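Local coordinates for hypothetical protein ST2348 (PDB 2EF7) that is of unknown function but carries a pair of CBS domains, modules that in many relatives bind adenosyl nucleotides and act as regulatory sensors, at residues 78-83 / 87-92. Sequence-based numbering, arbitrary orientation.
Sequences ITIRED and TGALAL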
loop_
_atom_site.group_PDB
_atom_site.type_symbol
_atom_site.label_atom_id
_atom_site.label_comp_id
_atom_site.label_asym_id
_atom_site.label_seq_id
_atom_site.Cartn_x
_atom_site.Cartn_y
_atom_site.Cartn_z
ATOM N N ILE A 78 -22.253 14.409 -0.024
ATOM C CA ILE A 78 -21.203 14.443 0.995
ATOM C C ILE A 78 -19.945 15.083 0.396
ATOM O O ILE A 78 -19.421 14.610 -0.613
ATOM C CB ILE A 78 -20.829 13.018 1.505
ATOM C CG1 ILE A 78 -22.077 12.145 1.656
ATOM C CG2 ILE A 78 -20.125 13.115 2.855
ATOM C CD1 ILE A 78 -23.136 12.716 2.564
ATOM N N THR A 79 -19.466 16.157 1.015
ATOM C CA THR A 79 -18.272 16.842 0.542
ATOM C C THR A 79 -17.465 17.349 1.729
ATOM O O THR A 79 -17.962 17.382 2.858
ATOM C CB THR A 79 -18.612 18.083 -0.307
ATOM O OG1 THR A 79 -19.228 19.064 0.534
ATOM C CG2 THR A 79 -19.560 17.732 -1.449
ATOM N N ILE A 80 -16.228 17.762 1.460
ATOM C CA ILE A 80 -15.351 18.315 2.480
ATOM C C ILE A 80 -14.667 19.559 1.897
ATOM O O ILE A 80 -14.278 19.570 0.728
ATOM C CB ILE A 80 -14.273 17.294 2.916
ATOM C CG1 ILE A 80 -13.514 17.825 4.135
ATOM C CG2 ILE A 80 -13.330 16.986 1.760
ATOM C CD1 ILE A 80 -14.308 17.704 5.436
ATOM N N ARG A 81 -14.538 20.616 2.697
ATOM C CA ARG A 81 -13.882 21.836 2.226
ATOM C C ARG A 81 -12.377 21.627 2.102
ATOM O O ARG A 81 -11.782 20.877 2.873
ATOM C CB ARG A 81 -14.161 23.003 3.177
ATOM C CG ARG A 81 -15.619 23.400 3.254
ATOM C CD ARG A 81 -15.782 24.751 3.922
ATOM N NE ARG A 81 -17.148 25.254 3.790
ATOM C CZ ARG A 81 -17.542 26.463 4.176
ATOM N NH1 ARG A 81 -16.672 27.306 4.722
ATOM N NH2 ARG A 81 -18.808 26.831 4.017
ATOM N N GLU A 82 -11.760 22.296 1.133
ATOM C CA GLU A 82 -10.321 22.162 0.917
ATOM C C GLU A 82 -9.503 22.727 2.074
ATOM O O GLU A 82 -8.351 22.334 2.279
ATOM C CB GLU A 82 -9.907 22.850 -0.390
ATOM C CG GLU A 82 -10.388 24.281 -0.521
ATOM C CD GLU A 82 -9.896 24.949 -1.798
ATOM O OE1 GLU A 82 -9.394 24.232 -2.689
ATOM O OE2 GLU A 82 -10.016 26.186 -1.912
ATOM N N ASP A 83 -10.098 23.647 2.827
ATOM C CA ASP A 83 -9.403 24.235 3.970
ATOM C C ASP A 83 -9.499 23.347 5.202
ATOM O O ASP A 83 -8.932 23.668 6.232
ATOM C CB ASP A 83 -9.970 25.622 4.319
ATOM C CG ASP A 83 -9.552 26.688 3.330
ATOM O OD1 ASP A 83 -8.446 26.569 2.756
ATOM O OD2 ASP A 83 -10.318 27.657 3.143
ATOM N N THR A 87 -7.749 15.167 9.226
ATOM C CA THR A 87 -8.582 14.318 10.069
ATOM C C THR A 87 -10.059 14.618 9.925
ATOM O O THR A 87 -10.899 13.767 10.207
ATOM C CB THR A 87 -8.168 14.427 11.543
ATOM O OG1 THR A 87 -8.273 15.782 11.987
ATOM C CG2 THR A 87 -6.741 13.960 11.706
ATOM N N GLY A 88 -10.379 15.825 9.478
ATOM C CA GLY A 88 -11.769 16.174 9.277
ATOM C C GLY A 88 -12.315 15.323 8.147
ATOM O O GLY A 88 -13.417 14.769 8.236
ATOM N N ALA A 89 -11.542 15.224 7.072
ATOM C CA ALA A 89 -11.941 14.412 5.930
ATOM C C ALA A 89 -12.056 12.957 6.405
ATOM O O ALA A 89 -12.971 12.232 6.013
ATOM C CB ALA A 89 -10.900 14.526 4.816
ATOM N N LEU A 90 -11.127 12.546 7.264
ATOM C CA LEU A 90 -11.123 11.193 7.805
ATOM C C LEU A 90 -12.394 10.907 8.599
ATOM O O LEU A 90 -13.010 9.848 8.458
ATOM C CB LEU A 90 -9.921 10.995 8.722
ATOM C CG LEU A 90 -9.809 9.593 9.323
ATOM C CD1 LEU A 90 -9.717 8.552 8.222
ATOM C CD2 LEU A 90 -8.580 9.535 10.214
ATOM N N ALA A 91 -12.781 11.846 9.448
ATOM C CA ALA A 91 -13.971 11.651 10.255
ATOM C C ALA A 91 -15.207 11.512 9.375
ATOM O O ALA A 91 -16.102 10.728 9.686
ATOM C CB ALA A 91 -14.140 12.800 11.227
ATOM N N LEU A 92 -15.247 12.256 8.269
ATOM C CA LEU A 92 -16.395 12.204 7.370
ATOM C C LEU A 92 -16.425 10.879 6.611
ATOM O O LEU A 92 -17.488 10.300 6.408
ATOM C CB LEU A 92 -16.357 13.384 6.387
ATOM C CG LEU A 92 -17.715 13.934 5.947
ATOM C CD1 LEU A 92 -18.507 14.346 7.174
ATOM C CD2 LEU A 92 -17.530 15.125 5.026
#
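Ile80 and Leu92 make the main link between strand 80-81 and helix 86-96, the first two elements of a beta-alpha-beta unit in the second CBS domain. The unit is completed by strand 100-104, which runs parallel to strand 80-81.

The contact is almost wholly apolar. Ile80 points its side chain at the helix. Its CG1 lies anti to the backbone N (chi1 -171°), which sends it toward the helix, and the bend at chi2 (76°) sets CD1 over the first turn. There CD1 rests on main chain, 4.1 Å from Gly88 C and 4.1 Å from Ala89 N. At Gly88 the methyl meets bare main chain. Beside this, Ile80 CG1 packs against the methyl of Ala89, with CB 4.3 Å away. One turn further along, Leu92 sends a single branch, CD2, toward segment 78-83. This methyl touches Ile80 CD1 at 4.1 Å on one flank. On another it meets Ile78 CG2 at 3.9 Å. Leu92 thus spans two alternate residues of the segment, and the Ile78 and Leu92 side chains slant across each other.

The backbone of Ile80 is engaged in the sheet, with hydrogen bonds to Pro102 and Val104. Its side chain also touches Val103 on the adjacent strand and Ile114 on the strand beyond. Ala89 is buried and also packs on Val6. Within the helix, Leu92 N bonds to Gly88 O at 3.1 Å, a regular i to i+4 link.

Between Ile78 and Ile80, the side chain of Thr79 is turned away from the helix. The backbone carbonyl of Thr79 faces Leu92 instead, with Thr79 O only 3.2 Å from Leu92 CD2, a close van der Waals approach.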